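High affinity transport system protein p37 (Mycoplasma hyorhinis, PDB 3EKI) is an extracytoplasmic lipoprotein of a high-affinity transport system that binds thiamine diphosphate, probably for its uptake into the cell. Local coordinates at residues A[138-150]-A[343-357]. Residues are numbered along the deposited sequence; the frame is centred on the assembly and turned at random.
Sequences PGIITPALETTTN and YDVGVFRKSVNQLEQ. With TPP (thiamine diphosphate), chain B.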
loop_
_atom_site.group_PDB
_atom_site.type_symbol
_atom_site.label_atom_id
_atom_site.label_comp_id
_atom_site.label_asym_id
_atom_site.label_seq_id
_atom_site.Cartn_x
_atom_site.Cartn_y
_atom_site.Cartn_z
ATOM N N PRO A 138 5.440 -10.807 -19.682
ATOM C CA PRO A 138 4.660 -9.753 -20.327
ATOM C C PRO A 138 3.350 -10.283 -20.921
ATOM O O PRO A 138 3.331 -11.318 -21.579
ATOM C CB PRO A 138 5.559 -9.190 -21.422
ATOM C CG PRO A 138 6.852 -9.902 -21.310
ATOM C CD PRO A 138 6.740 -11.033 -20.337
ATOM N N GLY A 139 2.290 -9.549 -20.669
ATOM C CA GLY A 139 0.925 -9.725 -21.064
ATOM C C GLY A 139 0.244 -10.975 -20.569
ATOM O O GLY A 139 -0.810 -11.325 -21.127
ATOM N N ILE A 140 0.784 -11.649 -19.565
ATOM C CA ILE A 140 0.283 -12.950 -19.137
ATOM C C ILE A 140 -1.045 -12.830 -18.386
ATOM O O ILE A 140 -1.792 -13.814 -18.402
ATOM C CB ILE A 140 1.318 -13.692 -18.285
ATOM C CG1 ILE A 140 1.061 -15.186 -18.086
ATOM C CG2 ILE A 140 1.480 -13.001 -16.928
ATOM C CD1 ILE A 140 2.301 -15.873 -17.522
ATOM N N ILE A 141 -1.280 -11.683 -17.771
ATOM C CA ILE A 141 -2.513 -11.316 -17.065
ATOM C C ILE A 141 -2.836 -9.882 -17.471
ATOM O O ILE A 141 -1.981 -9.174 -18.041
ATOM C CB ILE A 141 -2.440 -11.504 -15.542
ATOM C CG1 ILE A 141 -1.348 -10.672 -14.882
ATOM C CG2 ILE A 141 -2.291 -12.980 -15.163
ATOM C CD1 ILE A 141 -1.186 -10.843 -13.379
ATOM N N THR A 142 -4.050 -9.391 -17.233
ATOM C CA THR A 142 -4.507 -8.128 -17.762
ATOM C C THR A 142 -4.942 -7.130 -16.711
ATOM O O THR A 142 -5.979 -7.265 -16.058
ATOM C CB THR A 142 -5.734 -8.389 -18.693
ATOM O OG1 THR A 142 -5.335 -9.364 -19.665
ATOM C CG2 THR A 142 -6.145 -7.118 -19.384
ATOM N N PRO A 143 -4.110 -6.117 -16.475
ATOM C CA PRO A 143 -4.477 -5.061 -15.524
ATOM C C PRO A 143 -5.655 -4.276 -16.057
ATOM O O PRO A 143 -5.693 -3.948 -17.255
ATOM C CB PRO A 143 -3.221 -4.184 -15.478
ATOM C CG PRO A 143 -2.125 -5.082 -15.935
ATOM C CD PRO A 143 -2.752 -5.941 -17.015
ATOM N N ALA A 144 -6.594 -3.967 -15.181
ATOM C CA ALA A 144 -7.798 -3.263 -15.599
ATOM C C ALA A 144 -8.367 -2.165 -14.673
ATOM O O ALA A 144 -9.019 -1.262 -15.131
ATOM C CB ALA A 144 -8.875 -4.261 -15.840
ATOM N N LEU A 145 -8.154 -2.341 -13.378
ATOM C CA LEU A 145 -8.730 -1.459 -12.379
ATOM C C LEU A 145 -7.613 -0.766 -11.615
ATOM O O LEU A 145 -6.671 -1.455 -11.204
ATOM C CB LEU A 145 -9.569 -2.321 -11.431
ATOM C CG LEU A 145 -10.281 -1.664 -10.245
ATOM C CD1 LEU A 145 -11.589 -1.029 -10.703
ATOM C CD2 LEU A 145 -10.592 -2.621 -9.106
ATOM N N GLU A 146 -7.709 0.541 -11.422
ATOM C CA GLU A 146 -6.773 1.227 -10.544
ATOM C C GLU A 146 -7.532 1.643 -9.286
ATOM O O GLU A 146 -8.528 2.350 -9.435
ATOM C CB GLU A 146 -6.186 2.469 -11.220
ATOM C CG GLU A 146 -5.143 3.163 -10.353
ATOM C CD GLU A 146 -4.409 4.299 -11.028
ATOM O OE1 GLU A 146 -4.713 4.654 -12.186
ATOM O OE2 GLU A 146 -3.508 4.864 -10.365
ATOM N N THR A 147 -7.089 1.232 -8.105
ATOM C CA THR A 147 -7.719 1.756 -6.883
ATOM C C THR A 147 -7.139 3.132 -6.543
ATOM O O THR A 147 -6.052 3.480 -6.999
ATOM C CB THR A 147 -7.565 0.786 -5.702
ATOM O OG1 THR A 147 -6.185 0.782 -5.308
ATOM C CG2 THR A 147 -7.925 -0.648 -6.045
ATOM N N THR A 148 -7.870 3.899 -5.758
ATOM C CA THR A 148 -7.420 5.177 -5.203
ATOM C C THR A 148 -7.724 5.158 -3.712
ATOM O O THR A 148 -8.549 4.389 -3.218
ATOM C CB THR A 148 -8.054 6.407 -5.866
ATOM O OG1 THR A 148 -9.478 6.397 -5.598
ATOM C CG2 THR A 148 -7.878 6.421 -7.372
ATOM N N THR A 149 -7.033 5.996 -2.943
ATOM C CA THR A 149 -7.240 6.032 -1.490
ATOM C C THR A 149 -7.484 7.465 -1.039
ATOM O O THR A 149 -6.994 8.386 -1.700
ATOM C CB THR A 149 -6.010 5.377 -0.826
ATOM O OG1 THR A 149 -6.245 5.131 0.562
ATOM C CG2 THR A 149 -4.768 6.256 -0.899
ATOM N N ASN A 150 -8.205 7.662 0.049
ATOM C CA ASN A 150 -8.356 8.969 0.682
ATOM C C ASN A 150 -6.959 9.552 0.920
ATOM O O ASN A 150 -6.138 8.852 1.497
ATOM C CB ASN A 150 -9.126 8.877 1.994
ATOM C CG ASN A 150 -10.601 8.540 1.846
ATOM O OD1 ASN A 150 -11.182 8.755 0.779
ATOM N ND2 ASN A 150 -11.191 8.048 2.923
ATOM N N TYR A 343 -1.517 3.235 -6.255
ATOM C CA TYR A 343 -2.172 2.315 -5.333
ATOM C C TYR A 343 -2.453 0.999 -6.063
ATOM O O TYR A 343 -2.024 0.816 -7.203
ATOM C CB TYR A 343 -3.446 2.921 -4.736
ATOM C CG TYR A 343 -3.590 2.725 -3.252
ATOM C CD1 TYR A 343 -4.618 2.023 -2.667
ATOM C CD2 TYR A 343 -2.636 3.258 -2.377
ATOM C CE1 TYR A 343 -4.715 1.856 -1.293
ATOM C CE2 TYR A 343 -2.729 3.105 -1.018
ATOM C CZ TYR A 343 -3.771 2.404 -0.460
ATOM O OH TYR A 343 -3.859 2.246 0.912
ATOM N N ASP A 344 -3.147 0.073 -5.418
ATOM C CA ASP A 344 -3.254 -1.293 -5.924
ATOM C C ASP A 344 -4.048 -1.351 -7.235
ATOM O O ASP A 344 -4.877 -0.500 -7.521
ATOM C CB ASP A 344 -3.878 -2.174 -4.863
ATOM C CG ASP A 344 -2.993 -2.483 -3.673
ATOM O OD1 ASP A 344 -1.945 -1.805 -3.540
ATOM O OD2 ASP A 344 -3.356 -3.397 -2.892
ATOM N N VAL A 345 -3.725 -2.387 -7.985
ATOM C CA VAL A 345 -4.286 -2.604 -9.318
ATOM C C VAL A 345 -5.033 -3.923 -9.387
ATOM O O VAL A 345 -4.583 -4.974 -8.951
ATOM C CB VAL A 345 -3.154 -2.592 -10.359
ATOM C CG1 VAL A 345 -3.648 -3.044 -11.721
ATOM C CG2 VAL A 345 -2.533 -1.194 -10.435
ATOM N N GLY A 346 -6.216 -3.875 -9.971
ATOM C CA GLY A 346 -7.024 -5.063 -10.222
ATOM C C GLY A 346 -6.670 -5.641 -11.589
ATOM O O GLY A 346 -6.604 -4.950 -12.598
ATOM N N VAL A 347 -6.432 -6.939 -11.546
ATOM C CA VAL A 347 -5.923 -7.681 -12.674
ATOM C C VAL A 347 -6.749 -8.925 -12.922
ATOM O O VAL A 347 -7.150 -9.633 -12.004
ATOM C CB VAL A 347 -4.433 -7.981 -12.407
ATOM C CG1 VAL A 347 -4.224 -8.789 -11.139
ATOM C CG2 VAL A 347 -3.860 -8.685 -13.620
ATOM N N PHE A 348 -7.026 -9.184 -14.205
ATOM C CA PHE A 348 -7.787 -10.323 -14.662
ATOM C C PHE A 348 -6.930 -11.430 -15.257
ATOM O O PHE A 348 -5.894 -11.107 -15.843
ATOM C CB PHE A 348 -8.763 -9.946 -15.800
ATOM C CG PHE A 348 -9.978 -9.184 -15.326
ATOM C CD1 PHE A 348 -11.048 -9.873 -14.789
ATOM C CD2 PHE A 348 -10.012 -7.806 -15.451
ATOM C CE1 PHE A 348 -12.165 -9.168 -14.368
ATOM C CE2 PHE A 348 -11.110 -7.099 -14.997
ATOM C CZ PHE A 348 -12.161 -7.794 -14.448
ATOM N N ARG A 349 -7.362 -12.668 -15.117
ATOM C CA ARG A 349 -6.847 -13.714 -16.005
ATOM C C ARG A 349 -7.207 -13.310 -17.440
ATOM O O ARG A 349 -8.186 -12.618 -17.725
ATOM C CB ARG A 349 -7.313 -15.106 -15.628
ATOM C CG ARG A 349 -8.809 -15.316 -15.768
ATOM C CD ARG A 349 -9.263 -16.744 -15.504
ATOM N NE ARG A 349 -10.696 -16.887 -15.770
ATOM C CZ ARG A 349 -11.298 -17.189 -16.897
ATOM N NH1 ARG A 349 -10.594 -17.412 -17.996
ATOM N NH2 ARG A 349 -12.628 -17.268 -16.939
ATOM N N LYS A 350 -6.347 -13.703 -18.379
ATOM C CA LYS A 350 -6.347 -13.141 -19.711
ATOM C C LYS A 350 -7.621 -13.447 -20.497
ATOM O O LYS A 350 -8.045 -12.608 -21.297
ATOM C CB LYS A 350 -5.139 -13.673 -20.493
ATOM C CG LYS A 350 -4.625 -12.731 -21.573
ATOM C CD LYS A 350 -3.524 -13.454 -22.343
ATOM C CE LYS A 350 -2.554 -12.498 -23.004
ATOM N NZ LYS A 350 -1.162 -13.026 -22.925
ATOM N N SER A 351 -8.185 -14.624 -20.275
ATOM C CA SER A 351 -9.312 -15.041 -21.115
ATOM C C SER A 351 -10.677 -14.614 -20.626
ATOM O O SER A 351 -11.690 -14.991 -21.230
ATOM C CB SER A 351 -9.275 -16.575 -21.314
ATOM O OG SER A 351 -8.100 -16.920 -22.050
ATOM N N VAL A 352 -10.808 -13.798 -19.577
ATOM C CA VAL A 352 -12.129 -13.265 -19.265
ATOM C C VAL A 352 -12.560 -12.313 -20.359
ATOM O O VAL A 352 -11.794 -11.435 -20.789
ATOM C CB VAL A 352 -12.144 -12.500 -17.919
ATOM C CG1 VAL A 352 -13.471 -11.768 -17.783
ATOM C CG2 VAL A 352 -11.869 -13.446 -16.778
ATOM N N ASN A 353 -13.776 -12.445 -20.885
ATOM C CA ASN A 353 -14.253 -11.582 -21.958
ATOM C C ASN A 353 -14.078 -10.100 -21.663
ATOM O O ASN A 353 -14.384 -9.673 -20.540
ATOM C CB ASN A 353 -15.735 -11.871 -22.186
ATOM C CG ASN A 353 -16.382 -10.985 -23.223
ATOM O OD1 ASN A 353 -16.916 -9.923 -22.923
ATOM N ND2 ASN A 353 -16.308 -11.461 -24.462
ATOM N N GLN A 354 -13.570 -9.333 -22.610
ATOM C CA GLN A 354 -13.322 -7.903 -22.462
ATOM C C GLN A 354 -14.534 -7.094 -22.045
ATOM O O GLN A 354 -14.436 -6.191 -21.203
ATOM C CB GLN A 354 -12.789 -7.298 -23.774
ATOM C CG GLN A 354 -11.598 -6.364 -23.602
ATOM C CD GLN A 354 -10.858 -6.072 -24.896
ATOM O OE1 GLN A 354 -10.754 -4.917 -25.320
ATOM N NE2 GLN A 354 -10.332 -7.113 -25.535
ATOM N N LEU A 355 -15.703 -7.385 -22.606
ATOM C CA LEU A 355 -16.943 -6.722 -22.247
ATOM C C LEU A 355 -17.246 -6.969 -20.767
ATOM O O LEU A 355 -17.646 -6.028 -20.074
ATOM C CB LEU A 355 -18.119 -7.224 -23.091
ATOM C CG LEU A 355 -17.980 -7.025 -24.593
ATOM C CD1 LEU A 355 -19.135 -7.715 -25.322
ATOM C CD2 LEU A 355 -17.953 -5.549 -24.958
ATOM N N GLU A 356 -17.043 -8.211 -20.329
ATOM C CA GLU A 356 -17.245 -8.559 -18.915
ATOM C C GLU A 356 -16.244 -7.835 -18.019
ATOM O O GLU A 356 -16.627 -7.330 -16.951
ATOM C CB GLU A 356 -17.173 -10.075 -18.747
ATOM C CG GLU A 356 -17.690 -10.568 -17.398
ATOM C CD GLU A 356 -17.802 -12.073 -17.300
ATOM O OE1 GLU A 356 -17.265 -12.742 -18.213
ATOM O OE2 GLU A 356 -18.402 -12.589 -16.330
ATOM N N GLN A 357 -14.988 -7.768 -18.437
ATOM C CA GLN A 357 -13.976 -7.049 -17.640
ATOM C C GLN A 357 -14.383 -5.607 -17.444
ATOM O O GLN A 357 -14.368 -5.047 -16.344
ATOM C CB GLN A 357 -12.595 -7.128 -18.309
ATOM C CG GLN A 357 -11.920 -8.474 -18.356
ATOM C CD GLN A 357 -10.518 -8.366 -18.927
ATOM O OE1 GLN A 357 -9.866 -7.346 -18.725
ATOM N NE2 GLN A 357 -10.053 -9.381 -19.623
HETATM N "N1'" TPP B . -5.493 1.718 4.755
HETATM C "C2'" TPP B . -6.158 0.742 5.422
HETATM C CM2 TPP B . -7.527 1.067 6.027
HETATM N "N3'" TPP B . -5.633 -0.491 5.539
HETATM C "C4'" TPP B . -4.469 -0.781 4.899
HETATM N "N4'" TPP B . -4.011 -2.034 4.957
HETATM C "C5'" TPP B . -3.736 0.225 4.255
HETATM C "C6'" TPP B . -4.299 1.495 4.212
HETATM C "C7'" TPP B . -2.369 0.029 3.581
HETATM N N3 TPP B . -2.400 -0.374 2.164
HETATM C C2 TPP B . -3.355 -1.112 1.600
HETATM S S1 TPP B . -3.000 -1.320 -0.100
HETATM C C5 TPP B . -1.518 -0.403 0.028
HETATM C C4 TPP B . -1.333 -0.087 1.360
HETATM C CM4 TPP B . -0.243 0.908 1.814
HETATM C C6 TPP B . -0.531 -0.190 -1.126
HETATM C C7 TPP B . 0.276 -1.465 -1.383
HETATM O O7 TPP B . 1.086 -1.749 -0.223
HETATM P PA TPP B . 1.660 -3.182 0.158
HETATM O O1A TPP B . 2.148 -3.133 1.558
HETATM O O2A TPP B . 0.636 -4.247 -0.117
HETATM O O3A TPP B . 2.810 -3.521 -0.868
HETATM P PB TPP B . 4.359 -3.120 -0.736
HETATM O O1B TPP B . 4.504 -1.629 -0.742
HETATM O O2B TPP B . 5.019 -3.785 -2.009
HETATM O O3B TPP B . 4.991 -3.828 0.537
HETATM O O HOH W 1 -3.962 -15.301 -17.416
HETATM O O HOH W 2 -7.477 -9.841 -21.136
HETATM O O HOH W 3 -3.583 4.574 -7.599
#
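The ring of Tyr-343 is sandwiched between Thr-149 and the thiamine diphosphate. Its CB rests against Thr-147 O and OG1, and CG faces the same OG1; Tyr-343 CD1 meets Thr-147 OG1 at the ring edge, 3.3 Å away. CD2 faces Thr-149 CG2, CE1 lies between Thr-149 CB and TPP S1, and CE2 between Thr-149 CG2 and TPP C5. Tyr-343 CZ has TPP C5 at 3.6 Å, and Tyr-343 OH ends 3.2 Å from TPP N3, also nearing TPP C6'. Thr-149 CB makes a CH-pi contact 3.8 Å from the centroid of the Tyr-343 ring, over the face opposite the ligand. With Thr-149 OG1 turned opposite the backbone N (chi1 -168°), CG2 comes over the ring and OG1 hydrogen-bonds to Gly-380 O. Asp-344 O takes two donors, Thr-147 N almost in line with the carbonyl and Thr-147 OG1 from a tilt. Farther along the antiparallel pair, Gly-346 O accepts from both Ala-144 N (2.8 Å) and Leu-145 N (3.1 Å), a classic beta bulge. Ala-144 CB meets the Phe-348 ring in its plane, while Gln-357 CG of helix 354-369 covers a face. Across the sheet, Val-347 CG2 presses tightly on Ile-141 CG1 at 3.4 Å. Helices 106-115, 127-136 and 390-402 pack on the face carrying Pro-143, Val-345 and Val-347; strand 383-386 pairs with strand 141-152. Tyr-343 and Asp-344 thus bring ligand contacts to one end of a helix-flanked sheet, consistent with the interlobe cleft of periplasmic-binding-protein relatives.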